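PDB 6W3S: putative methyl-accepting chemotaxis signal transduction protein from Campylobacter jejuni, which probably acts as a transmembrane chemoreceptor, sensing small ligands such as amino acids through its periplasmic double-Cache (PDC) sensor region to steer swimming. Local coordinates for residues A[78-83]-A[158-163]; A[178-183]-A[235-240]. All coordinates share one frame; numbering follows the deposited sequence.

Contact 1 (A[78-83]-A[158-163]); sequences ALNVYL and GVDIPS. With LEU (leucine), chain C.
Tyr82 leans across Gly158 to reach Asp160 on the antiparallel neighbouring strand. Its CB leaves on the face of the sheet that also carries Asn80 and Asp160, and a chi1 of 46° sets CG between the backbone N and carbonyl carbon, which swings the ring over the partner strand. There CD1 lies 3.6 Å from Gly158 O, while CE2 meets Gly158 CA at 3.6 Å in a CH-pi contact under the ring. The other face of the ring carries CD1 of the bound leucine, so the phenol is sandwiched between glycine backbone and ligand side chain. At the tip, OH donates to Asp160 OD1 at 2.7 Å, on the syn side but tilted out of the carboxylate plane, which is itself turned 69° from the ring, and also lies 3.4 Å from the ligand CA. Thr142 is a second partner of OD1. Asp160 OD2 accepts twice: from the ligand N at 2.8 Å and, through its anti lone pair, from Asn80 ND2 at 3.0 Å. Asn80 ND2 is shared with Asp133, which binds the ligand as well. The carboxylate is thus fixed on both oxygens and probably balances the charge of the ligand ammonium. On the reverse face, Val81 and Val159 rest on helix 4-48, while strands 90-94 and 139-149 flank the pair within the PDC sensor sheet.

Contact 2 (A[178-183]-A[235-240]); sequences FLFDQK and AYTACI
Phe178 lays the face of its ring over Cys239, whereas Phe180, two residues on, presents only an edge to the same cysteine. Register and chi1 together make the difference: Phe178 pairs directly with Cys239, Phe180 with Thr237. In Phe178 chi1 is 49°, which folds the ring across the partner strand until CE2 stands 3.6 Å from Cys239 CB, in a CH-pi contact displaced toward the rim. In Phe180 it is -60°, with CG anti to the carbonyl carbon, and the sulfur lies in the ring plane, CE2 to Cys239 SG 3.8 Å. The CZ corner of Phe180 in turn meets the edge of the Phe178 ring. Cys239 SG is bonded to Cys230 in a disulfide, so both aromatic groups pack around a covalent link to the next strand.

The opposite face of the sheet is built by Leu179, Ala238 and, at its end, Tyr236. Leu179 divides its branches: CD1 touches Ala238 CB at 3.7 Å, while CD2 sits over one face of the Tyr236 ring, 3.8 Å from CD1 of that tyrosine. Phe180 O lies at the edge of the tyrosine ring and accepts from Thr237 N at 2.9 Å; Phe180 N donates to Thr237 O at 2.7 Å. Beyond the ladder, a water bridges Asp181 O, Ala235 O and Thr237 OG1, and Asp181 OD1 closes an Asx turn onto Lys183 N. This is an antiparallel pair inside a five-stranded sheet of order 2-1-5-4-3, packed between helix 4-48 and helix 202-211, consistent with the membrane-proximal module of a double-Cache sensor.

From the N terminus, helix 4-48 runs along both sheets before any strand forms. Contact 1 then closes the first loop, bringing strand 152-162 back beside strand 80-84 after 74 intervening residues that supply the remaining strands of the six-stranded sheet. Helix 163-172 follows directly and carries the chain to the second sheet, where contact 2 pairs strand 177-180 with strand 236-243 across 51 residues. The loops are in series, neither enclosing nor crossing the other, and the contact centres lie 23 Å apart. Each contact ties early to late strands of its own sheet, while the long helix, which packs against residues of both contacts, joins the ligand-holding module to the second one.

Contact 1 (A[78-83]-A[158-163])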
ATOM      1  N   ALA A  78       7.281 -11.835  -1.642  1.00  9.40           N
ATOM      2  CA  ALA A  78       5.853 -11.611  -1.847  1.00  8.83           C
ATOM      3  C   ALA A  78       5.052 -12.833  -1.399  1.00  9.50           C
ATOM      4  O   ALA A  78       5.581 -13.915  -1.251  1.00 11.60           O
ATOM      5  CB  ALA A  78       5.563 -11.338  -3.313  1.00  9.22           C
ATOM      6  N   LEU A  79       3.772 -12.640  -1.150  1.00  7.83           N
ATOM      7  CA  LEU A  79       2.891 -13.716  -0.725  1.00  8.33           C
ATOM      8  C   LEU A  79       2.478 -14.587  -1.918  1.00  7.51           C
ATOM      9  O   LEU A  79       2.566 -15.801  -1.846  1.00  9.43           O
ATOM     10  CB  LEU A  79       1.666 -13.142  -0.025  1.00  9.57           C
ATOM     11  CG  LEU A  79       0.919 -14.229   0.728  1.00 12.79           C
ATOM     12  CD1 LEU A  79       1.717 -14.816   1.918  1.00 15.99           C
ATOM     13  CD2 LEU A  79      -0.412 -13.685   1.227  1.00 15.16           C
ATOM     14  N   ASN A  80       2.076 -13.951  -3.023  1.00  7.34           N
ATOM     15  CA  ASN A  80       1.650 -14.646  -4.236  1.00  8.43           C
ATOM     16  C   ASN A  80       2.096 -13.795  -5.410  1.00  8.01           C
ATOM     17  O   ASN A  80       2.071 -12.552  -5.328  1.00  7.79           O
ATOM     18  CB  ASN A  80       0.140 -14.753  -4.354  1.00 10.03           C
ATOM     19  CG  ASN A  80      -0.475 -15.521  -3.215  1.00  9.04           C
ATOM     20  OD1 ASN A  80      -0.235 -16.721  -3.060  1.00 11.28           O
ATOM     21  ND2 ASN A  80      -1.383 -14.855  -2.498  1.00  9.26           N
ATOM     22  N   VAL A  81       2.493 -14.463  -6.499  1.00  7.05           N
ATOM     23  CA  VAL A  81       2.759 -13.785  -7.761  1.00  6.01           C
ATOM     24  C   VAL A  81       2.110 -14.669  -8.834  1.00  6.41           C
ATOM     25  O   VAL A  81       2.298 -15.880  -8.818  1.00  8.40           O
ATOM     26  CB  VAL A  81       4.270 -13.584  -8.009  1.00  6.98           C
ATOM     27  CG1 VAL A  81       4.547 -13.001  -9.385  1.00  8.32           C
ATOM     28  CG2 VAL A  81       4.960 -12.788  -6.905  1.00  7.27           C
ATOM     29  N   TYR A  82       1.395 -14.051  -9.779  1.00  7.25           N
ATOM     30  CA  TYR A  82       0.533 -14.852 -10.634  1.00  6.87           C
ATOM     31  C   TYR A  82       0.248 -14.139 -11.954  1.00  6.59           C
ATOM     32  O   TYR A  82       0.348 -12.919 -12.057  1.00  7.66           O
ATOM     33  CB  TYR A  82      -0.797 -15.234  -9.881  1.00  7.59           C
ATOM     34  CG  TYR A  82      -1.483 -14.094  -9.137  1.00  7.81           C
ATOM     35  CD1 TYR A  82      -1.144 -13.835  -7.805  1.00  7.74           C
ATOM     36  CD2 TYR A  82      -2.443 -13.285  -9.719  1.00  7.84           C
ATOM     37  CE1 TYR A  82      -1.750 -12.815  -7.094  1.00  8.09           C
ATOM     38  CE2 TYR A  82      -3.063 -12.258  -9.034  1.00  7.52           C
ATOM     39  CZ  TYR A  82      -2.723 -12.040  -7.689  1.00  7.09           C
ATOM     40  OH  TYR A  82      -3.369 -11.040  -7.014  1.00  8.87           O
ATOM     41  N   LEU A  83      -0.219 -14.943 -12.921  1.00  6.94           N
ATOM     42  CA  LEU A  83      -0.604 -14.456 -14.234  1.00  6.57           C
ATOM     43  C   LEU A  83      -1.950 -15.020 -14.607  1.00  7.80           C
ATOM     44  O   LEU A  83      -2.094 -16.249 -14.770  1.00  8.94           O
ATOM     45  CB  LEU A  83       0.462 -14.802 -15.281  1.00  8.24           C
ATOM     46  CG  LEU A  83       0.184 -14.330 -16.705  1.00  8.63           C
ATOM     47  CD1 LEU A  83       0.187 -12.810 -16.776  1.00  8.61           C
ATOM     48  CD2 LEU A  83       1.144 -14.939 -17.707  1.00  9.99           C
ATOM     49  N   GLY A 158      -0.357 -10.283 -11.359  1.00  6.83           N
ATOM     50  CA  GLY A 158      -0.648  -9.806 -10.025  1.00  7.44           C
ATOM     51  C   GLY A 158       0.441 -10.162  -9.053  1.00  6.42           C
ATOM     52  O   GLY A 158       1.040 -11.236  -9.115  1.00  7.46           O
ATOM     53  N   VAL A 159       0.686  -9.228  -8.140  1.00  6.56           N
ATOM     54  CA  VAL A 159       1.686  -9.361  -7.087  1.00  6.33           C
ATOM     55  C   VAL A 159       1.017  -8.971  -5.771  1.00  6.30           C
ATOM     56  O   VAL A 159       0.509  -7.861  -5.627  1.00  7.23           O
ATOM     57  CB  VAL A 159       2.897  -8.421  -7.369  1.00  6.73           C
ATOM     58  CG1 VAL A 159       3.886  -8.463  -6.182  1.00  8.13           C
ATOM     59  CG2 VAL A 159       3.601  -8.795  -8.642  1.00  7.51           C
ATOM     60  N   ASP A 160       0.985  -9.925  -4.819  1.00  7.09           N
ATOM     61  CA  ASP A 160       0.369  -9.686  -3.525  1.00  7.04           C
ATOM     62  C   ASP A 160       1.454  -9.486  -2.472  1.00  7.06           C
ATOM     63  O   ASP A 160       2.264 -10.386  -2.212  1.00  8.13           O
ATOM     64  CB  ASP A 160      -0.470 -10.886  -3.078  1.00  8.38           C
ATOM     65  CG  ASP A 160      -1.679 -11.178  -3.925  1.00  7.85           C
ATOM     66  OD1 ASP A 160      -2.098 -10.340  -4.757  1.00  8.50           O
ATOM     67  OD2 ASP A 160      -2.254 -12.279  -3.717  1.00  8.91           O
ATOM     68  N   ILE A 161       1.408  -8.329  -1.824  1.00  7.72           N
ATOM     69  CA  ILE A 161       2.306  -8.007  -0.741  1.00  8.01           C
ATOM     70  C   ILE A 161       1.475  -7.904   0.543  1.00  8.68           C
ATOM     71  O   ILE A 161       0.472  -7.207   0.557  1.00  9.46           O
ATOM     72  CB  ILE A 161       3.040  -6.663  -1.005  1.00  7.34           C
ATOM     73  CG1 ILE A 161       3.754  -6.645  -2.371  1.00  8.14           C
ATOM     74  CG2 ILE A 161       3.988  -6.320   0.142  1.00  8.90           C
ATOM     75  CD1 ILE A 161       4.835  -7.679  -2.546  1.00  9.49           C
ATOM     76  N   PRO A 162       1.900  -8.594   1.636  1.00  9.90           N
ATOM     77  CA  PRO A 162       1.116  -8.434   2.850  1.00 10.71           C
ATOM     78  C   PRO A 162       0.959  -6.984   3.310  1.00  9.04           C
ATOM     79  O   PRO A 162       1.926  -6.235   3.344  1.00 10.65           O
ATOM     80  CB  PRO A 162       1.932  -9.194   3.890  1.00 13.38           C
ATOM     81  CG  PRO A 162       2.667 -10.241   3.091  1.00 16.04           C
ATOM     82  CD  PRO A 162       3.020  -9.527   1.815  1.00 11.86           C
ATOM     83  N   SER A 163      -0.269  -6.572   3.601  1.00 10.99           N
ATOM     84  CA  SER A 163      -0.453  -5.223   4.079  1.00 10.34           C
ATOM     85  C   SER A 163       0.277  -4.973   5.373  1.00  9.74           C
ATOM     86  O   SER A 163       0.660  -3.821   5.649  1.00 10.53           O
ATOM     87  CB  SER A 163      -1.939  -4.884   4.139  1.00 14.62           C
ATOM     88  OG  SER A 163      -2.631  -5.868   4.847  1.00 17.68           O
TER
HETATM   89  N   LEU C 301      -5.023 -12.326  -3.967  1.00 10.12           N
HETATM   90  CA  LEU C 301      -5.716 -12.719  -5.225  1.00  9.43           C
HETATM   91  C   LEU C 301      -7.212 -12.691  -4.896  1.00 10.69           C
HETATM   92  O   LEU C 301      -7.609 -13.027  -3.762  1.00 11.96           O
HETATM   93  CB  LEU C 301      -5.222 -14.092  -5.652  1.00 10.16           C
HETATM   94  CG  LEU C 301      -5.640 -14.595  -7.055  1.00 11.30           C
HETATM   95  CD1 LEU C 301      -4.633 -15.626  -7.560  1.00 12.09           C
HETATM   96  CD2 LEU C 301      -7.044 -15.219  -7.003  1.00 14.14           C
HETATM   97  OXT LEU C 301      -8.020 -12.397  -5.802  1.00 11.98           O

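Contact 2 (A[178-183]-A[235-240])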
ATOM      1  N   PHE A 178       0.323   8.195  12.069  1.00 10.60           N
ATOM      2  CA  PHE A 178      -0.692   7.176  11.835  1.00  9.29           C
ATOM      3  C   PHE A 178      -1.291   7.384  10.455  1.00 10.34           C
ATOM      4  O   PHE A 178      -1.150   8.444   9.876  1.00 11.76           O
ATOM      5  CB  PHE A 178      -1.717   7.069  12.962  1.00 11.13           C
ATOM      6  CG  PHE A 178      -2.318   8.367  13.412  1.00 12.62           C
ATOM      7  CD1 PHE A 178      -1.610   9.197  14.288  1.00 13.38           C
ATOM      8  CD2 PHE A 178      -3.615   8.720  13.048  1.00 14.61           C
ATOM      9  CE1 PHE A 178      -2.183  10.349  14.731  1.00 12.99           C
ATOM     10  CE2 PHE A 178      -4.186   9.893  13.517  1.00 13.57           C
ATOM     11  CZ  PHE A 178      -3.473  10.686  14.393  1.00 14.85           C
ATOM     12  N   LEU A 179      -1.906   6.329   9.936  1.00 10.23           N
ATOM     13  CA  LEU A 179      -2.414   6.303   8.588  1.00 10.99           C
ATOM     14  C   LEU A 179      -3.829   5.770   8.600  1.00 12.55           C
ATOM     15  O   LEU A 179      -4.113   4.756   9.249  1.00 13.21           O
ATOM     16  CB  LEU A 179      -1.510   5.367   7.782  1.00 14.89           C
ATOM     17  CG  LEU A 179      -1.450   5.461   6.297  1.00 14.46           C
ATOM     18  CD1 LEU A 179      -0.863   6.815   5.944  1.00 14.78           C
ATOM     19  CD2 LEU A 179      -0.594   4.335   5.754  1.00 13.13           C
ATOM     20  N   PHE A 180      -4.720   6.491   7.928  1.00 12.73           N
ATOM     21  CA  PHE A 180      -6.062   6.020   7.595  1.00 13.49           C
ATOM     22  C   PHE A 180      -6.125   5.508   6.163  1.00 11.96           C
ATOM     23  O   PHE A 180      -5.493   6.069   5.280  1.00 13.78           O
ATOM     24  CB  PHE A 180      -7.078   7.171   7.719  1.00 16.27           C
ATOM     25  CG  PHE A 180      -7.155   7.767   9.102  1.00 15.27           C
ATOM     26  CD1 PHE A 180      -7.994   7.224  10.058  1.00 18.15           C
ATOM     27  CD2 PHE A 180      -6.393   8.863   9.456  1.00 17.93           C
ATOM     28  CE1 PHE A 180      -8.074   7.744  11.337  1.00 18.33           C
ATOM     29  CE2 PHE A 180      -6.483   9.396  10.707  1.00 16.70           C
ATOM     30  CZ  PHE A 180      -7.339   8.868  11.647  1.00 19.99           C
ATOM     31  N   ASP A 181      -6.966   4.493   5.920  1.00 14.42           N
ATOM     32  CA  ASP A 181      -7.252   3.992   4.589  1.00 14.17           C
ATOM     33  C   ASP A 181      -8.303   4.847   3.890  1.00 15.71           C
ATOM     34  O   ASP A 181      -8.705   5.894   4.407  1.00 17.36           O
ATOM     35  CB  ASP A 181      -7.629   2.507   4.656  1.00 14.75           C
ATOM     36  CG  ASP A 181      -8.979   2.227   5.319  1.00 16.01           C
ATOM     37  OD1 ASP A 181      -9.821   3.148   5.439  1.00 17.34           O
ATOM     38  OD2 ASP A 181      -9.174   1.037   5.690  1.00 18.59           O
ATOM     39  N   GLN A 182      -8.704   4.429   2.686  1.00 18.28           N
ATOM     40  CA  GLN A 182      -9.607   5.223   1.842  1.00 22.99           C
ATOM     41  C   GLN A 182     -11.006   5.410   2.439  1.00 23.53           C
ATOM     42  O   GLN A 182     -11.725   6.346   2.080  1.00 30.05           O
ATOM     43  CB  GLN A 182      -9.720   4.588   0.446  1.00 28.23           C
ATOM     44  CG  GLN A 182     -10.474   3.273   0.435  1.00 39.62           C
ATOM     45  CD  GLN A 182     -10.634   2.654  -0.953  1.00 61.18           C
ATOM     46  OE1 GLN A 182      -9.936   3.015  -1.912  1.00 68.81           O
ATOM     47  NE2 GLN A 182     -11.496   1.638  -1.037  1.00 56.95           N
ATOM     48  N   LYS A 183     -11.352   4.576   3.410  1.00 22.02           N
ATOM     49  CA  LYS A 183     -12.645   4.646   4.085  1.00 23.96           C
ATOM     50  C   LYS A 183     -12.502   5.388   5.418  1.00 24.34           C
ATOM     51  O   LYS A 183     -13.377   5.299   6.283  1.00 25.61           O
ATOM     52  CB  LYS A 183     -13.203   3.223   4.278  1.00 24.33           C
ATOM     53  CG  LYS A 183     -13.594   2.557   2.956  1.00 32.82           C
ATOM     54  CD  LYS A 183     -14.518   1.364   3.147  1.00 40.69           C
ATOM     55  CE  LYS A 183     -14.991   0.727   1.832  1.00 60.17           C
ATOM     56  NZ  LYS A 183     -14.992   1.632   0.642  1.00 65.13           N
ATOM     57  N   ALA A 235      -4.541   7.242  -1.628  1.00 14.78           N
ATOM     58  CA  ALA A 235      -5.860   7.260  -1.058  1.00 14.49           C
ATOM     59  C   ALA A 235      -5.866   7.254   0.469  1.00 14.72           C
ATOM     60  O   ALA A 235      -6.937   7.278   1.102  1.00 18.00           O
ATOM     61  CB  ALA A 235      -6.729   6.130  -1.613  1.00 18.56           C
ATOM     62  N   TYR A 236      -4.683   7.153   1.057  1.00 14.10           N
ATOM     63  CA  TYR A 236      -4.539   7.158   2.493  1.00 12.00           C
ATOM     64  C   TYR A 236      -4.484   8.589   3.024  1.00 12.92           C
ATOM     65  O   TYR A 236      -4.254   9.537   2.288  1.00 14.47           O
ATOM     66  CB  TYR A 236      -3.245   6.502   2.953  1.00 12.09           C
ATOM     67  CG  TYR A 236      -3.008   5.113   2.582  1.00 13.96           C
ATOM     68  CD1 TYR A 236      -3.524   4.075   3.329  1.00 15.12           C
ATOM     69  CD2 TYR A 236      -2.213   4.827   1.497  1.00 22.69           C
ATOM     70  CE1 TYR A 236      -3.247   2.763   3.020  1.00 16.21           C
ATOM     71  CE2 TYR A 236      -1.852   3.536   1.233  1.00 22.66           C
ATOM     72  CZ  TYR A 236      -2.471   2.509   1.904  1.00 22.16           C
ATOM     73  OH  TYR A 236      -1.870   1.320   1.662  1.00 21.74           O
ATOM     74  N   THR A 237      -4.738   8.728   4.319  1.00 13.86           N
ATOM     75  CA  THR A 237      -4.535  10.001   5.007  1.00 13.05           C
ATOM     76  C   THR A 237      -3.534   9.756   6.124  1.00 12.31           C
ATOM     77  O   THR A 237      -3.755   8.874   6.967  1.00 12.69           O
ATOM     78  CB  THR A 237      -5.821  10.564   5.602  1.00 13.32           C
ATOM     79  OG1 THR A 237      -6.775  10.750   4.561  1.00 16.22           O
ATOM     80  CG2 THR A 237      -5.533  11.872   6.305  1.00 16.14           C
ATOM     81  N   ALA A 238      -2.374  10.430   6.043  1.00 12.27           N
ATOM     82  CA  ALA A 238      -1.372  10.348   7.092  1.00 12.32           C
ATOM     83  C   ALA A 238      -1.502  11.527   8.039  1.00 11.33           C
ATOM     84  O   ALA A 238      -1.664  12.646   7.585  1.00 13.04           O
ATOM     85  CB  ALA A 238       0.022  10.372   6.482  1.00 11.96           C
ATOM     86  N   CYS A 239      -1.364  11.272   9.338  1.00 11.70           N
ATOM     87  CA  CYS A 239      -1.489  12.317  10.362  1.00 11.24           C
ATOM     88  C   CYS A 239      -0.401  12.175  11.402  1.00 10.62           C
ATOM     89  O   CYS A 239       0.195  11.100  11.604  1.00 11.44           O
ATOM     90  CB  CYS A 239      -2.842  12.193  11.098  1.00 13.37           C
ATOM     91  SG  CYS A 239      -4.304  12.424  10.036  1.00 14.89           S
ATOM     92  N   ILE A 240      -0.162  13.301  12.061  1.00 11.65           N
ATOM     93  CA  ILE A 240       0.656  13.335  13.287  1.00 10.63           C
ATOM     94  C   ILE A 240      -0.036  14.234  14.298  1.00 12.39           C
ATOM     95  O   ILE A 240      -0.710  15.197  13.893  1.00 12.82           O
ATOM     96  CB  ILE A 240       2.068  13.884  12.956  1.00 10.63           C
ATOM     97  CG1 ILE A 240       3.043  13.672  14.122  1.00 11.54           C
ATOM     98  CG2 ILE A 240       2.011  15.327  12.501  1.00 12.14           C
ATOM     99  CD1 ILE A 240       4.520  13.895  13.776  1.00 11.86           C
TER
HETATM  100  O   HOH W   1      -8.016   8.523   3.560  1.00 24.41           O